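Local coordinates for protein nucleoporin NUP170 (Chaetomium thermophilum, PDB 5HAX) that probably serves as a scaffold nucleoporin of the nuclear pore complex, joining a beta-propeller to an alpha-helical region, at residues Leu309-Asp314 with Leu319-Thr324; Ile432-Gly437 with Val476-Gly481; Lys496-Cys501 with Asp507-Glu512. All blocks are in the same frame, centred on the assembly; numbering follows the deposited sequence.

Overall arrangement
The three contacts follow one another along the chain without overlap and none touches another. Contact 1 is the beta hairpin of strands 307-313 and 318-324, inside one propeller blade. Contact 2, its centre about 28 Å from that of contact 1, bridges the loop after strand 427-433, the last of one blade in chain order, and the turn between strands 473-478 and 481-487 of the next. Contact 3 pairs helices 490-501 and 506-520, which directly follow strand 481-487; its centre lies about 40 Å from that of contact 1 and 33 Å from that of contact 2. Together they sample a blade interior, a blade junction and the passage from propeller to helices.

Contact 1: Leu309-Asp314 with Leu319-Thr324; sequences LMALTD and LFLSAT
Ala311 and Leu319 make the tight part of this antiparallel hairpin within a propeller blade. Their backbones bond both ways: Leu319 N donates to Ala311 O at 2.6 Å, and Ala311 N to Leu319 O at 2.7 Å, both in the carbonyl plane of the acceptor. Next along, Leu321 N reaches Leu309 O over 2.9 Å in a nearly straight bond, but the return link, Leu309 N to Leu321 O, is weak at 3.3 Å and bent to 139°. The strands run at 149° to each other; the pairing described ends at Leu309 and Leu321, and Thr324, farther along, is exposed to solvent.

The two sheet faces differ in character. On one, Met310 and Phe320 form a non-hydrogen-bonded pair and lie side by side, pointing the same way. Met310 CG sits over a face of the Phe320 ring, 3.9 Å from its centroid, a CH-pi contact, while SD stands obliquely 4.6 Å from that centroid as a Met-aromatic contact. A chi1 of -168° brings CG over the ring; the chain then bends at chi3 and leads the methyl end away. On the other face, which Leu309 shares, Ala311 CB meets Leu319 CB and Leu321 CD1, each at 4.1 Å. Toward the turn, the side chains of Thr313 and Leu319 cross at about a right angle, CG2 meeting CD1 at 3.9 Å, while Thr313 OG1 bonds to Thr315 OG1 and Cys317 N. Across the pair, then, polarity is confined to the backbone, and the side chains meet through hydrocarbon, sulfur and ring alone.

Contact 2: Ile432-Gly437 with Val476-Gly481; sequences IELENG and VLTNTG
The Asn479 amide meets the carbonyl oxygen of Gly437 with both of its polar atoms close by, yet only one bonds to it. Here, between two neighbouring blades of the beta-propeller, the loop leaving strand 427-433 passes the tight turn that joins strands 473-478 and 481-487. Asn479 ND2 donates to Gly437 O at 3.1 Å; the oxygen lies in the amide plane, only 4° out of it, though the bond is bent to 147° at the hydrogen. Asn479 OD1 is also 3.1 Å from Gly437 O, but these are two acceptors, and OD1 accepts a hydrogen bond from Arg439 N instead. That second bond fixes which way round the amide sits. With CG set between the backbone N and the carbonyl carbon (chi1 59°), the amide is directed to the loop. An aspartate here would probably leave Gly437 O without its N-H donor and facing a carboxylate oxygen. Gly437 itself has backbone angles at which a CB would jam against the carbonyl oxygen of Asn436.

The turn is braced from within: Thr478 OG1 accepts from Thr480 N at 3.2 Å, an ST turn, and Thr478 N bonds to Gly481 O at 2.8 Å. Asn438 OD1 then bonds to the hydroxyls of both Thr478 and Thr480, tying the turn to the loop. Deeper in, the contact is apolar, Leu434 CD1 touching Thr478 CG2 at 4.2 Å.

Contact 3: Lys496-Cys501 with Asp507-Glu512; sequences KALGNC and DALERE
The flat group here is the carboxylate of Glu512, which approaches the methyl of Ala497 across an antiparallel helical hairpin. Ala497 CB stands 3.7 Å from Glu512 OE2, tilted from the carboxylate plane and not stacked over it. The oxygens are held from outside the pair: OE1 forms a salt bridge with Lys515, one turn on in the same helix, and OE2 accepts a weak hydrogen bond from Trp47 NE1. These partners probably stabilise the negative charge beside an otherwise apolar interface. A chi1 of -157°, with CG roughly anti to the backbone N, brings Glu512 CG against Ala497 CB at 3.9 Å, and the bend at chi2 (71°) then directs the carboxylate.

The helices 490-501 and 506-520, joined by a short loop, come after the last strand of the propeller and form part of the helical region. Their segments run at 159° to each other with axes 9.8 Å apart, and no hydrogen bond crosses between them, so the join rests on side-chain packing. Cys501 carries its centre. Its sulfur points to the partner helix, 3.9 Å from Glu512 CB and 4.0 Å from Ala508 O, and so sits over one turn of that helix.

On the side facing helix 549-562, Leu498 and Leu509 lean together. Leu555 of that helix touches both Cys501 and Leu509, while Ala556 meets Leu498, so a third helix closes over the hairpin. The two leucine side chains meet at a slant, and their nearest atoms are the two methyls, Leu498 CD1 and Leu509 CD1, 3.9 Å apart.

Contact 1: Leu309-Asp314 with Leu319-Thr324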
loop_
_atom_site.group_PDB
_atom_site.type_symbol
_atom_site.label_atom_id
_atom_site.label_comp_id
_atom_site.label_asym_id
_atom_site.label_seq_id
_atom_site.Cartn_x
_atom_site.Cartn_y
_atom_site.Cartn_z
ATOM N N LEU A 309 -1.287 -5.847 -15.400
ATOM C CA LEU A 309 -0.549 -4.639 -15.738
ATOM C C LEU A 309 -1.510 -3.507 -16.066
ATOM O O LEU A 309 -2.528 -3.722 -16.730
ATOM C CB LEU A 309 0.373 -4.913 -16.933
ATOM C CG LEU A 309 1.441 -3.882 -17.275
ATOM C CD1 LEU A 309 2.495 -3.830 -16.182
ATOM C CD2 LEU A 309 2.062 -4.221 -18.620
ATOM N N MET A 310 -1.173 -2.305 -15.601
ATOM C CA MET A 310 -1.833 -1.079 -16.026
ATOM C C MET A 310 -0.888 -0.289 -16.919
ATOM O O MET A 310 0.309 -0.183 -16.632
ATOM C CB MET A 310 -2.251 -0.214 -14.833
ATOM C CG MET A 310 -3.187 0.928 -15.216
ATOM S SD MET A 310 -3.340 2.208 -13.954
ATOM C CE MET A 310 -1.761 3.039 -14.121
ATOM N N ALA A 311 -1.430 0.266 -17.999
ATOM C CA ALA A 311 -0.677 1.105 -18.922
ATOM C C ALA A 311 -1.404 2.431 -19.069
ATOM O O ALA A 311 -2.621 2.454 -19.279
ATOM C CB ALA A 311 -0.511 0.425 -20.284
ATOM N N LEU A 312 -0.663 3.527 -18.945
ATOM C CA LEU A 312 -1.219 4.872 -19.008
ATOM C C LEU A 312 -0.844 5.516 -20.337
ATOM O O LEU A 312 0.336 5.556 -20.698
ATOM C CB LEU A 312 -0.709 5.729 -17.847
ATOM C CG LEU A 312 -1.254 7.160 -17.803
ATOM C CD1 LEU A 312 -2.749 7.157 -17.517
ATOM C CD2 LEU A 312 -0.512 7.983 -16.768
ATOM N N THR A 313 -1.846 6.018 -21.053
ATOM C CA THR A 313 -1.628 6.750 -22.289
ATOM C C THR A 313 -1.403 8.230 -21.992
ATOM O O THR A 313 -1.733 8.729 -20.914
ATOM C CB THR A 313 -2.821 6.604 -23.235
ATOM O OG1 THR A 313 -3.957 7.284 -22.689
ATOM C CG2 THR A 313 -3.165 5.140 -23.467
ATOM N N ASP A 314 -0.841 8.937 -22.975
ATOM C CA ASP A 314 -0.655 10.376 -22.816
ATOM C C ASP A 314 -1.971 11.140 -22.862
ATOM O O ASP A 314 -1.984 12.328 -22.529
ATOM C CB ASP A 314 0.309 10.920 -23.878
ATOM C CG ASP A 314 -0.122 10.597 -25.300
ATOM O OD1 ASP A 314 0.748 10.616 -26.193
ATOM O OD2 ASP A 314 -1.318 10.333 -25.534
ATOM N N LEU A 319 -5.134 1.637 -19.323
ATOM C CA LEU A 319 -5.345 0.366 -20.003
ATOM C C LEU A 319 -4.961 -0.764 -19.055
ATOM O O LEU A 319 -3.812 -0.833 -18.606
ATOM C CB LEU A 319 -4.512 0.288 -21.283
ATOM C CG LEU A 319 -4.475 1.530 -22.177
ATOM C CD1 LEU A 319 -3.537 1.300 -23.357
ATOM C CD2 LEU A 319 -5.867 1.894 -22.660
ATOM N N PHE A 320 -5.910 -1.648 -18.765
ATOM C CA PHE A 320 -5.683 -2.780 -17.874
ATOM C C PHE A 320 -5.576 -4.053 -18.704
ATOM O O PHE A 320 -6.532 -4.436 -19.389
ATOM C CB PHE A 320 -6.804 -2.889 -16.842
ATOM C CG PHE A 320 -6.767 -1.803 -15.810
ATOM C CD1 PHE A 320 -6.101 -1.994 -14.610
ATOM C CD2 PHE A 320 -7.378 -0.584 -16.048
ATOM C CE1 PHE A 320 -6.056 -0.993 -13.660
ATOM C CE2 PHE A 320 -7.337 0.423 -15.102
ATOM C CZ PHE A 320 -6.672 0.218 -13.906
ATOM N N LEU A 321 -4.416 -4.703 -18.637
ATOM C CA LEU A 321 -4.111 -5.857 -19.469
ATOM C C LEU A 321 -4.039 -7.120 -18.631
ATOM O O LEU A 321 -3.423 -7.139 -17.559
ATOM C CB LEU A 321 -2.785 -5.675 -20.210
ATOM C CG LEU A 321 -2.738 -4.483 -21.163
ATOM C CD1 LEU A 321 -1.944 -3.355 -20.532
ATOM C CD2 LEU A 321 -2.151 -4.887 -22.506
ATOM N N SER A 322 -4.665 -8.174 -19.139
ATOM C CA SER A 322 -4.519 -9.509 -18.590
ATOM C C SER A 322 -3.355 -10.221 -19.264
ATOM O O SER A 322 -2.869 -9.810 -20.319
ATOM C CB SER A 322 -5.801 -10.317 -18.786
ATOM O OG SER A 322 -6.036 -10.545 -20.167
ATOM N N ALA A 323 -2.909 -11.299 -18.630
ATOM C CA ALA A 323 -1.931 -12.199 -19.217
ATOM C C ALA A 323 -2.290 -13.615 -18.798
ATOM O O ALA A 323 -2.762 -13.833 -17.679
ATOM C CB ALA A 323 -0.503 -11.856 -18.784
ATOM N N THR A 324 -2.079 -14.569 -19.701
ATOM C CA THR A 324 -2.477 -15.948 -19.463
ATOM C C THR A 324 -1.431 -16.890 -20.032
ATOM O O THR A 324 -0.822 -16.608 -21.068
ATOM C CB THR A 324 -3.843 -16.253 -20.091
ATOM O OG1 THR A 324 -3.819 -15.920 -21.486
ATOM C CG2 THR A 324 -4.938 -15.454 -19.401
#

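Contact 2: Ile432-Gly437 with Val476-Gly481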
loop_
_atom_site.group_PDB
_atom_site.type_symbol
_atom_site.label_atom_id
_atom_site.label_comp_id
_atom_site.label_asym_id
_atom_site.label_seq_id
_atom_site.Cartn_x
_atom_site.Cartn_y
_atom_site.Cartn_z
ATOM N N ILE A 432 -4.984 18.113 -7.078
ATOM C CA ILE A 432 -4.047 18.790 -6.186
ATOM C C ILE A 432 -3.170 19.695 -7.038
ATOM O O ILE A 432 -2.468 19.222 -7.940
ATOM C CB ILE A 432 -3.205 17.789 -5.382
ATOM C CG1 ILE A 432 -4.100 17.068 -4.369
ATOM C CG2 ILE A 432 -2.056 18.502 -4.667
ATOM C CD1 ILE A 432 -3.462 15.859 -3.737
ATOM N N GLU A 433 -3.203 20.992 -6.744
ATOM C CA GLU A 433 -2.461 21.981 -7.512
ATOM C C GLU A 433 -1.075 22.181 -6.911
ATOM O O GLU A 433 -0.936 22.353 -5.696
ATOM C CB GLU A 433 -3.214 23.311 -7.545
ATOM C CG GLU A 433 -2.532 24.382 -8.387
ATOM C CD GLU A 433 -3.363 25.643 -8.519
ATOM O OE1 GLU A 433 -4.435 25.722 -7.883
ATOM O OE2 GLU A 433 -2.943 26.557 -9.260
ATOM N N LEU A 434 -0.059 22.145 -7.768
ATOM C CA LEU A 434 1.299 22.518 -7.405
ATOM C C LEU A 434 1.590 23.920 -7.927
ATOM O O LEU A 434 1.091 24.326 -8.980
ATOM C CB LEU A 434 2.311 21.520 -7.974
ATOM C CG LEU A 434 2.100 20.050 -7.592
ATOM C CD1 LEU A 434 3.101 19.165 -8.322
ATOM C CD2 LEU A 434 2.201 19.845 -6.082
ATOM N N GLU A 435 2.400 24.663 -7.177
ATOM C CA GLU A 435 2.646 26.062 -7.495
ATOM C C GLU A 435 3.393 26.201 -8.821
ATOM O O GLU A 435 3.959 25.245 -9.356
ATOM C CB GLU A 435 3.439 26.736 -6.375
ATOM C CG GLU A 435 2.657 26.905 -5.082
ATOM C CD GLU A 435 3.450 27.630 -4.010
ATOM O OE1 GLU A 435 2.853 27.994 -2.973
ATOM O OE2 GLU A 435 4.666 27.835 -4.203
ATOM N N ASN A 436 3.379 27.424 -9.350
ATOM C CA ASN A 436 4.083 27.721 -10.591
ATOM C C ASN A 436 5.572 27.446 -10.436
ATOM O O ASN A 436 6.210 27.928 -9.497
ATOM C CB ASN A 436 3.847 29.178 -10.991
ATOM C CG ASN A 436 4.821 29.661 -12.052
ATOM O OD1 ASN A 436 5.695 30.485 -11.778
ATOM N ND2 ASN A 436 4.675 29.151 -13.269
ATOM N N GLY A 437 6.120 26.661 -11.363
ATOM C CA GLY A 437 7.511 26.271 -11.341
ATOM C C GLY A 437 7.758 24.862 -10.845
ATOM O O GLY A 437 8.844 24.321 -11.077
ATOM N N VAL A 476 5.924 13.175 -3.160
ATOM C CA VAL A 476 5.898 13.730 -4.509
ATOM C C VAL A 476 7.136 14.610 -4.642
ATOM O O VAL A 476 7.186 15.718 -4.099
ATOM C CB VAL A 476 4.611 14.518 -4.776
ATOM C CG1 VAL A 476 4.616 15.094 -6.191
ATOM C CG2 VAL A 476 3.396 13.637 -4.560
ATOM N N LEU A 477 8.138 14.121 -5.369
ATOM C CA LEU A 477 9.363 14.880 -5.588
ATOM C C LEU A 477 9.183 15.830 -6.762
ATOM O O LEU A 477 8.813 15.405 -7.861
ATOM C CB LEU A 477 10.535 13.936 -5.849
ATOM C CG LEU A 477 11.867 14.583 -6.251
ATOM C CD1 LEU A 477 12.445 15.397 -5.103
ATOM C CD2 LEU A 477 12.854 13.524 -6.717
ATOM N N THR A 478 9.442 17.112 -6.527
ATOM C CA THR A 478 9.494 18.125 -7.573
ATOM C C THR A 478 10.900 18.714 -7.624
ATOM O O THR A 478 11.788 18.339 -6.852
ATOM C CB THR A 478 8.462 19.232 -7.335
ATOM O OG1 THR A 478 8.879 20.060 -6.243
ATOM C CG2 THR A 478 7.089 18.645 -7.038
ATOM N N ASN A 479 11.096 19.651 -8.547
ATOM C CA ASN A 479 12.371 20.343 -8.676
ATOM C C ASN A 479 12.596 21.372 -7.577
ATOM O O ASN A 479 13.669 21.985 -7.539
ATOM C CB ASN A 479 12.463 21.023 -10.045
ATOM C CG ASN A 479 11.345 22.021 -10.278
ATOM O OD1 ASN A 479 10.234 21.852 -9.776
ATOM N ND2 ASN A 479 11.635 23.067 -11.042
ATOM N N THR A 480 11.618 21.571 -6.688
ATOM C CA THR A 480 11.733 22.517 -5.587
ATOM C C THR A 480 11.628 21.874 -4.211
ATOM O O THR A 480 12.047 22.500 -3.231
ATOM C CB THR A 480 10.649 23.603 -5.695
ATOM O OG1 THR A 480 9.365 23.034 -5.411
ATOM C CG2 THR A 480 10.639 24.218 -7.089
ATOM N N GLY A 481 11.091 20.664 -4.103
ATOM C CA GLY A 481 10.961 20.029 -2.809
ATOM C C GLY A 481 10.197 18.723 -2.908
ATOM O O GLY A 481 9.908 18.226 -3.999
#

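Contact 3: Lys496-Cys501 with Asp507-Glu512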
loop_
_atom_site.group_PDB
_atom_site.type_symbol
_atom_site.label_atom_id
_atom_site.label_comp_id
_atom_site.label_asym_id
_atom_site.label_seq_id
_atom_site.Cartn_x
_atom_site.Cartn_y
_atom_site.Cartn_z
ATOM N N LYS A 496 -13.936 14.883 9.894
ATOM C CA LYS A 496 -13.829 16.221 9.322
ATOM C C LYS A 496 -15.205 16.792 9.006
ATOM O O LYS A 496 -15.489 17.955 9.317
ATOM C CB LYS A 496 -12.960 16.173 8.064
ATOM C CG LYS A 496 -12.650 17.527 7.437
ATOM C CD LYS A 496 -11.390 18.152 8.018
ATOM C CE LYS A 496 -10.838 19.227 7.093
ATOM N NZ LYS A 496 -9.554 19.794 7.587
ATOM N N ALA A 497 -16.076 15.986 8.395
ATOM C CA ALA A 497 -17.422 16.446 8.067
ATOM C C ALA A 497 -18.188 16.843 9.323
ATOM O O ALA A 497 -18.832 17.897 9.365
ATOM C CB ALA A 497 -18.172 15.357 7.301
ATOM N N LEU A 498 -18.128 16.005 10.362
ATOM C CA LEU A 498 -18.781 16.343 11.622
ATOM C C LEU A 498 -18.195 17.608 12.232
ATOM O O LEU A 498 -18.925 18.394 12.850
ATOM C CB LEU A 498 -18.663 15.179 12.605
ATOM C CG LEU A 498 -19.858 14.226 12.688
ATOM C CD1 LEU A 498 -20.268 13.711 11.314
ATOM C CD2 LEU A 498 -19.532 13.073 13.622
ATOM N N GLY A 499 -16.887 17.823 12.072
ATOM C CA GLY A 499 -16.277 19.042 12.574
ATOM C C GLY A 499 -16.884 20.297 11.979
ATOM O O GLY A 499 -16.869 21.357 12.609
ATOM N N ASN A 500 -17.427 20.197 10.763
ATOM C CA ASN A 500 -18.123 21.319 10.145
ATOM C C ASN A 500 -19.564 21.444 10.620
ATOM O O ASN A 500 -20.178 22.496 10.415
ATOM C CB ASN A 500 -18.101 21.181 8.622
ATOM C CG ASN A 500 -16.695 21.095 8.062
ATOM O OD1 ASN A 500 -15.744 21.598 8.661
ATOM N ND2 ASN A 500 -16.557 20.455 6.906
ATOM N N CYS A 501 -20.112 20.401 11.240
ATOM C CA CYS A 501 -21.473 20.416 11.759
ATOM C C CYS A 501 -21.546 20.875 13.209
ATOM O O CYS A 501 -22.651 20.965 13.757
ATOM C CB CYS A 501 -22.096 19.021 11.636
ATOM S SG CYS A 501 -22.330 18.458 9.937
ATOM N N ASP A 507 -30.764 19.189 12.180
ATOM C CA ASP A 507 -30.976 18.701 10.825
ATOM C C ASP A 507 -29.730 18.821 9.958
ATOM O O ASP A 507 -29.663 18.182 8.903
ATOM C CB ASP A 507 -32.129 19.468 10.178
ATOM C CG ASP A 507 -33.410 19.383 10.986
ATOM O OD1 ASP A 507 -34.485 19.703 10.436
ATOM O OD2 ASP A 507 -33.343 18.993 12.171
ATOM N N ALA A 508 -28.749 19.626 10.374
ATOM C CA ALA A 508 -27.509 19.740 9.613
ATOM C C ALA A 508 -26.690 18.461 9.706
ATOM O O ALA A 508 -26.081 18.032 8.719
ATOM C CB ALA A 508 -26.696 20.929 10.116
ATOM N N LEU A 509 -26.654 17.846 10.888
ATOM C CA LEU A 509 -25.965 16.571 11.041
ATOM C C LEU A 509 -26.672 15.478 10.256
ATOM O O LEU A 509 -26.035 14.710 9.524
ATOM C CB LEU A 509 -25.884 16.197 12.521
ATOM C CG LEU A 509 -25.248 14.836 12.803
ATOM C CD1 LEU A 509 -23.776 14.864 12.416
ATOM C CD2 LEU A 509 -25.438 14.444 14.258
ATOM N N GLU A 510 -27.996 15.388 10.407
ATOM C CA GLU A 510 -28.769 14.369 9.706
ATOM C C GLU A 510 -28.538 14.437 8.201
ATOM O O GLU A 510 -28.493 13.403 7.524
ATOM C CB GLU A 510 -30.252 14.541 10.031
ATOM C CG GLU A 510 -31.155 13.464 9.463
ATOM C CD GLU A 510 -32.619 13.732 9.753
ATOM O OE1 GLU A 510 -33.043 13.532 10.911
ATOM O OE2 GLU A 510 -33.342 14.149 8.824
ATOM N N ARG A 511 -28.381 15.647 7.662
ATOM C CA ARG A 511 -28.133 15.796 6.232
ATOM C C ARG A 511 -26.761 15.250 5.859
ATOM O O ARG A 511 -26.624 14.490 4.894
ATOM C CB ARG A 511 -28.247 17.267 5.836
ATOM C CG ARG A 511 -28.394 17.493 4.339
ATOM C CD ARG A 511 -27.375 18.494 3.808
ATOM N NE ARG A 511 -27.278 19.687 4.646
ATOM C CZ ARG A 511 -28.209 20.633 4.719
ATOM N NH1 ARG A 511 -29.325 20.532 4.007
ATOM N NH2 ARG A 511 -28.026 21.680 5.513
ATOM N N GLU A 512 -25.730 15.635 6.613
ATOM C CA GLU A 512 -24.384 15.141 6.344
ATOM C C GLU A 512 -24.309 13.630 6.528
ATOM O O GLU A 512 -23.640 12.935 5.754
ATOM C CB GLU A 512 -23.384 15.846 7.261
ATOM C CG GLU A 512 -21.957 15.862 6.740
ATOM C CD GLU A 512 -21.773 16.787 5.551
ATOM O OE1 GLU A 512 -22.712 17.548 5.231
ATOM O OE2 GLU A 512 -20.688 16.758 4.935
#